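PDB 2GQT: UDP-N-Acetylenolpyruvylglucosamine Reductase, which probably catalyses the FAD-dependent, NADPH-driven reduction of enolpyruvyl-UDP-N-acetylglucosamine to UDP-N-acetylmuramate in bacterial cell wall formation. Local coordinates for residues Val88-Glu100 and Leu167-Met181. Numbering follows the deposited sequence.
Sequences VQEAARAGLSGLE and LKLKERPKEEILRRM
Ser97 and Lys170 form an antiparallel hydrogen-bonded pair, Ser97 N giving Lys170 O a nearly straight bond of 2.7 Å and Lys170 N reaching back to Ser97 O. A third backbone bond, from Arg172 N to Gly95 O, carries the ladder past Leu96 and Glu171 to the Schellman motif that ends helix 84-93. The carboxylate of Glu100, turned about CB-CG (chi2 97°) back toward Ser97 and Gly98, gathers the polar groups. Its OE2 accepts from Ser97 OG on the syn lone pair and, well above the carboxylate plane, from Arg180 NE at 3.1 Å in a salt bridge. OE1 takes Gly98 N, and a water links OE1 to Arg180 NH2. A glutamine here would probably weaken the hold on Arg180, leaving its charge without a mate. Among the apolar contacts, Ala92 CB fits as a knob among Lys174, Ile177, Leu178 and Met181, 3.8 Å from Ile177 CG2. Ile177 CD1 packs against the backbone at Leu96 N, and its CG2 against Glu100 CG. Leu169 splays its methyls, CD1 to Leu96 and CD2 to Leu99. Helix segments 88-93 and 174-181 run roughly antiparallel (148°), and strand 96-97 joins the antiparallel sheet by pairing with the end of strand 161-171.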
loop_
_atom_site.group_PDB
_atom_site.type_symbol
_atom_site.label_atom_id
_atom_site.label_comp_id
_atom_site.label_asym_id
_atom_site.label_seq_id
_atom_site.Cartn_x
_atom_site.Cartn_y
_atom_site.Cartn_z
ATOM N N VAL A 88 12.963 -1.514 -5.313
ATOM C CA VAL A 88 13.673 -2.617 -4.665
ATOM C C VAL A 88 14.657 -3.278 -5.647
ATOM O O VAL A 88 15.831 -3.514 -5.314
ATOM C CB VAL A 88 12.676 -3.651 -4.090
ATOM C CG1 VAL A 88 13.385 -4.918 -3.654
ATOM C CG2 VAL A 88 11.881 -3.045 -2.920
ATOM N N GLN A 89 14.186 -3.579 -6.850
ATOM C CA GLN A 89 15.039 -4.234 -7.846
ATOM C C GLN A 89 16.102 -3.292 -8.402
ATOM O O GLN A 89 17.250 -3.692 -8.617
ATOM C CB GLN A 89 14.205 -4.836 -8.974
ATOM C CG GLN A 89 13.209 -5.906 -8.539
ATOM C CD GLN A 89 13.853 -7.084 -7.846
ATOM O OE1 GLN A 89 14.968 -7.496 -8.191
ATOM N NE2 GLN A 89 13.150 -7.643 -6.865
ATOM N N GLU A 90 15.733 -2.035 -8.620
ATOM C CA GLU A 90 16.692 -1.049 -9.109
ATOM C C GLU A 90 17.832 -0.819 -8.126
ATOM O O GLU A 90 18.989 -0.660 -8.531
ATOM C CB GLU A 90 15.995 0.275 -9.415
ATOM C CG GLU A 90 15.090 0.227 -10.622
ATOM C CD GLU A 90 15.859 0.214 -11.913
ATOM O OE1 GLU A 90 16.536 -0.803 -12.179
ATOM O OE2 GLU A 90 15.790 1.228 -12.638
ATOM N N ALA A 91 17.512 -0.799 -6.836
ATOM C CA ALA A 91 18.527 -0.611 -5.820
ATOM C C ALA A 91 19.534 -1.758 -5.871
ATOM O O ALA A 91 20.740 -1.516 -5.869
ATOM C CB ALA A 91 17.900 -0.500 -4.455
ATOM N N ALA A 92 19.059 -2.996 -5.952
ATOM C CA ALA A 92 19.958 -4.150 -6.088
ATOM C C ALA A 92 20.867 -3.994 -7.310
ATOM O O ALA A 92 22.075 -4.197 -7.212
ATOM C CB ALA A 92 19.160 -5.439 -6.175
ATOM N N ARG A 93 20.294 -3.621 -8.450
ATOM C CA ARG A 93 21.059 -3.427 -9.684
ATOM C C ARG A 93 22.155 -2.382 -9.509
ATOM O O ARG A 93 23.234 -2.506 -10.099
ATOM C CB ARG A 93 20.144 -3.004 -10.826
ATOM C CG ARG A 93 19.298 -4.110 -11.375
ATOM C CD ARG A 93 18.351 -3.601 -12.434
ATOM N NE ARG A 93 17.354 -4.624 -12.681
ATOM C CZ ARG A 93 16.062 -4.519 -12.398
ATOM N NH1 ARG A 93 15.563 -3.396 -11.897
ATOM N NH2 ARG A 93 15.255 -5.545 -12.640
ATOM N N ALA A 94 21.879 -1.368 -8.691
ATOM C CA ALA A 94 22.806 -0.263 -8.462
ATOM C C ALA A 94 23.813 -0.550 -7.355
ATOM O O ALA A 94 24.683 0.283 -7.079
ATOM C CB ALA A 94 22.042 1.017 -8.136
ATOM N N GLY A 95 23.697 -1.705 -6.702
ATOM C CA GLY A 95 24.563 -2.019 -5.566
ATOM C C GLY A 95 24.266 -1.107 -4.393
ATOM O O GLY A 95 25.165 -0.704 -3.649
ATOM N N LEU A 96 22.982 -0.786 -4.231
ATOM C CA LEU A 96 22.532 0.065 -3.144
ATOM C C LEU A 96 21.605 -0.692 -2.197
ATOM O O LEU A 96 20.556 -1.216 -2.587
ATOM C CB LEU A 96 21.845 1.317 -3.683
ATOM C CG LEU A 96 22.787 2.287 -4.404
ATOM C CD1 LEU A 96 21.985 3.365 -5.118
ATOM C CD2 LEU A 96 23.800 2.893 -3.423
ATOM N N SER A 97 22.021 -0.752 -0.943
ATOM C CA SER A 97 21.318 -1.485 0.091
ATOM C C SER A 97 20.422 -0.560 0.915
ATOM O O SER A 97 20.741 0.612 1.134
ATOM C CB SER A 97 22.342 -2.182 0.982
ATOM O OG SER A 97 21.736 -2.903 2.031
ATOM N N GLY A 98 19.290 -1.088 1.363
ATOM C CA GLY A 98 18.388 -0.328 2.214
ATOM C C GLY A 98 16.924 -0.595 1.942
ATOM O O GLY A 98 16.061 -0.216 2.731
ATOM N N LEU A 99 16.634 -1.247 0.817
ATOM C CA LEU A 99 15.247 -1.563 0.469
ATOM C C LEU A 99 14.917 -3.053 0.523
ATOM O O LEU A 99 13.774 -3.426 0.265
ATOM C CB LEU A 99 14.891 -1.012 -0.918
ATOM C CG LEU A 99 15.138 0.469 -1.205
ATOM C CD1 LEU A 99 14.697 0.779 -2.624
ATOM C CD2 LEU A 99 14.420 1.384 -0.220
ATOM N N GLU A 100 15.895 -3.899 0.857
ATOM C CA GLU A 100 15.705 -5.345 0.748
ATOM C C GLU A 100 14.519 -5.850 1.569
ATOM O O GLU A 100 13.805 -6.763 1.147
ATOM C CB GLU A 100 16.963 -6.110 1.158
ATOM C CG GLU A 100 18.214 -5.776 0.379
ATOM C CD GLU A 100 19.093 -4.765 1.081
ATOM O OE1 GLU A 100 18.549 -3.812 1.667
ATOM O OE2 GLU A 100 20.335 -4.931 1.055
ATOM N N LEU A 167 15.767 8.680 -0.661
ATOM C CA LEU A 167 16.009 7.409 -0.003
ATOM C C LEU A 167 17.342 7.395 0.729
ATOM O O LEU A 167 18.295 8.084 0.335
ATOM C CB LEU A 167 15.939 6.264 -1.021
ATOM C CG LEU A 167 14.626 6.092 -1.789
ATOM C CD1 LEU A 167 14.782 5.021 -2.862
ATOM C CD2 LEU A 167 13.462 5.741 -0.877
ATOM N N LYS A 168 17.403 6.591 1.785
ATOM C CA LYS A 168 18.616 6.393 2.560
ATOM C C LYS A 168 19.200 5.043 2.166
ATOM O O LYS A 168 18.700 3.997 2.584
ATOM C CB LYS A 168 18.283 6.427 4.054
ATOM C CG LYS A 168 19.491 6.327 4.964
ATOM C CD LYS A 168 19.063 6.227 6.418
ATOM C CE LYS A 168 20.251 6.032 7.337
ATOM N NZ LYS A 168 19.817 5.972 8.757
ATOM N N LEU A 169 20.230 5.068 1.327
ATOM C CA LEU A 169 20.819 3.843 0.782
ATOM C C LEU A 169 22.326 3.836 0.968
ATOM O O LEU A 169 22.954 4.898 1.060
ATOM C CB LEU A 169 20.481 3.695 -0.702
ATOM C CG LEU A 169 19.008 3.792 -1.110
ATOM C CD1 LEU A 169 18.862 3.869 -2.622
ATOM C CD2 LEU A 169 18.200 2.630 -0.543
ATOM N N LYS A 170 22.896 2.635 1.010
ATOM C CA LYS A 170 24.321 2.447 1.273
ATOM C C LYS A 170 24.902 1.440 0.292
ATOM O O LYS A 170 24.269 0.438 -0.031
ATOM C CB LYS A 170 24.532 1.952 2.703
ATOM C CG LYS A 170 25.888 2.314 3.306
ATOM C CD LYS A 170 25.864 3.689 3.982
ATOM C CE LYS A 170 25.383 3.613 5.432
ATOM N NZ LYS A 170 26.408 3.018 6.341
ATOM N N GLU A 171 26.123 1.699 -0.165
ATOM C CA GLU A 171 26.777 0.819 -1.128
ATOM C C GLU A 171 27.119 -0.543 -0.525
ATOM O O GLU A 171 27.728 -0.622 0.545
ATOM C CB GLU A 171 28.034 1.484 -1.692
ATOM C CG GLU A 171 27.740 2.728 -2.518
ATOM C CD GLU A 171 28.987 3.412 -3.050
ATOM O OE1 GLU A 171 28.841 4.376 -3.831
ATOM O OE2 GLU A 171 30.109 2.994 -2.692
ATOM N N ARG A 172 26.698 -1.601 -1.212
ATOM C CA ARG A 172 27.009 -2.983 -0.847
ATOM C C ARG A 172 27.144 -3.804 -2.123
ATOM O O ARG A 172 26.561 -3.442 -3.146
ATOM C CB ARG A 172 25.898 -3.590 0.016
ATOM C CG ARG A 172 25.926 -3.208 1.485
ATOM C CD ARG A 172 25.134 -4.208 2.318
ATOM N NE ARG A 172 25.688 -4.350 3.663
ATOM C CZ ARG A 172 25.269 -3.682 4.736
ATOM N NH1 ARG A 172 24.267 -2.812 4.649
ATOM N NH2 ARG A 172 25.855 -3.891 5.907
ATOM N N PRO A 173 27.915 -4.911 -2.081
ATOM C CA PRO A 173 27.965 -5.800 -3.240
ATOM C C PRO A 173 26.576 -6.253 -3.684
ATOM O O PRO A 173 25.744 -6.627 -2.848
ATOM C CB PRO A 173 28.768 -6.994 -2.721
ATOM C CG PRO A 173 29.647 -6.421 -1.671
ATOM C CD PRO A 173 28.782 -5.392 -0.990
ATOM N N LYS A 174 26.329 -6.210 -4.990
ATOM C CA LYS A 174 25.047 -6.629 -5.547
ATOM C C LYS A 174 24.670 -8.035 -5.083
ATOM O O LYS A 174 23.523 -8.278 -4.703
ATOM C CB LYS A 174 25.046 -6.524 -7.083
ATOM C CG LYS A 174 23.749 -6.974 -7.747
ATOM C CD LYS A 174 23.718 -6.691 -9.247
ATOM C CE LYS A 174 22.504 -7.338 -9.918
ATOM N NZ LYS A 174 21.214 -6.807 -9.406
ATOM N N GLU A 175 25.630 -8.955 -5.093
ATOM C CA GLU A 175 25.352 -10.335 -4.697
ATOM C C GLU A 175 24.877 -10.437 -3.240
ATOM O O GLU A 175 24.032 -11.278 -2.921
ATOM C CB GLU A 175 26.559 -11.244 -4.965
ATOM C CG GLU A 175 27.798 -10.930 -4.128
ATOM C CD GLU A 175 27.774 -11.589 -2.756
ATOM O OE1 GLU A 175 27.324 -12.751 -2.661
ATOM O OE2 GLU A 175 28.204 -10.946 -1.774
ATOM N N GLU A 176 25.411 -9.579 -2.368
ATOM C CA GLU A 176 25.012 -9.547 -0.957
ATOM C C GLU A 176 23.574 -9.038 -0.820
ATOM O O GLU A 176 22.777 -9.610 -0.077
ATOM C CB GLU A 176 25.947 -8.668 -0.119
ATOM C CG GLU A 176 25.595 -8.682 1.382
ATOM C CD GLU A 176 26.505 -7.823 2.255
ATOM O OE1 GLU A 176 27.429 -7.175 1.732
ATOM O OE2 GLU A 176 26.286 -7.801 3.486
ATOM N N ILE A 177 23.261 -7.954 -1.525
ATOM C CA ILE A 177 21.911 -7.399 -1.543
ATOM C C ILE A 177 20.919 -8.477 -1.986
ATOM O O ILE A 177 19.865 -8.670 -1.360
ATOM C CB ILE A 177 21.845 -6.159 -2.447
ATOM C CG1 ILE A 177 22.740 -5.054 -1.879
ATOM C CG2 ILE A 177 20.413 -5.664 -2.569
ATOM C CD1 ILE A 177 22.972 -3.895 -2.814
ATOM N N LEU A 178 21.278 -9.211 -3.038
ATOM C CA LEU A 178 20.416 -10.268 -3.563
ATOM C C LEU A 178 20.257 -11.440 -2.596
ATOM O O LEU A 178 19.177 -12.038 -2.512
ATOM C CB LEU A 178 20.895 -10.727 -4.948
ATOM C CG LEU A 178 20.514 -9.853 -6.159
ATOM C CD1 LEU A 178 19.004 -9.734 -6.356
ATOM C CD2 LEU A 178 21.116 -8.474 -6.138
ATOM N N ARG A 179 21.308 -11.750 -1.838
ATOM C CA ARG A 179 21.206 -12.763 -0.793
ATOM C C ARG A 179 20.232 -12.340 0.317
ATOM O O ARG A 179 19.442 -13.157 0.805
ATOM C CB ARG A 179 22.593 -13.124 -0.239
ATOM C CG ARG A 179 23.390 -14.039 -1.168
ATOM C CD ARG A 179 24.723 -14.514 -0.584
ATOM N NE ARG A 179 25.709 -13.436 -0.476
ATOM C CZ ARG A 179 26.174 -12.939 0.669
ATOM N NH1 ARG A 179 25.754 -13.409 1.838
ATOM N NH2 ARG A 179 27.069 -11.965 0.643
ATOM N N ARG A 180 20.280 -11.067 0.704
ATOM C CA ARG A 180 19.349 -10.535 1.715
ATOM C C ARG A 180 17.902 -10.603 1.223
ATOM O O ARG A 180 16.992 -11.006 1.963
ATOM C CB ARG A 180 19.721 -9.100 2.107
ATOM C CG ARG A 180 20.967 -9.052 2.972
ATOM C CD ARG A 180 21.837 -7.841 2.683
ATOM N NE ARG A 180 21.383 -6.632 3.362
ATOM C CZ ARG A 180 21.774 -6.250 4.579
ATOM N NH1 ARG A 180 22.620 -6.990 5.283
ATOM N NH2 ARG A 180 21.308 -5.122 5.100
ATOM N N MET A 181 17.712 -10.243 -0.039
ATOM C CA MET A 181 16.407 -10.304 -0.683
ATOM C C MET A 181 15.894 -11.744 -0.762
ATOM O O MET A 181 14.705 -11.992 -0.578
ATOM C CB MET A 181 16.498 -9.681 -2.071
ATOM C CG MET A 181 16.637 -8.179 -2.032
ATOM S SD MET A 181 17.208 -7.464 -3.578
ATOM C CE MET A 181 15.856 -7.861 -4.689
HETATM O O HOH W 1 19.128 -3.178 4.244
#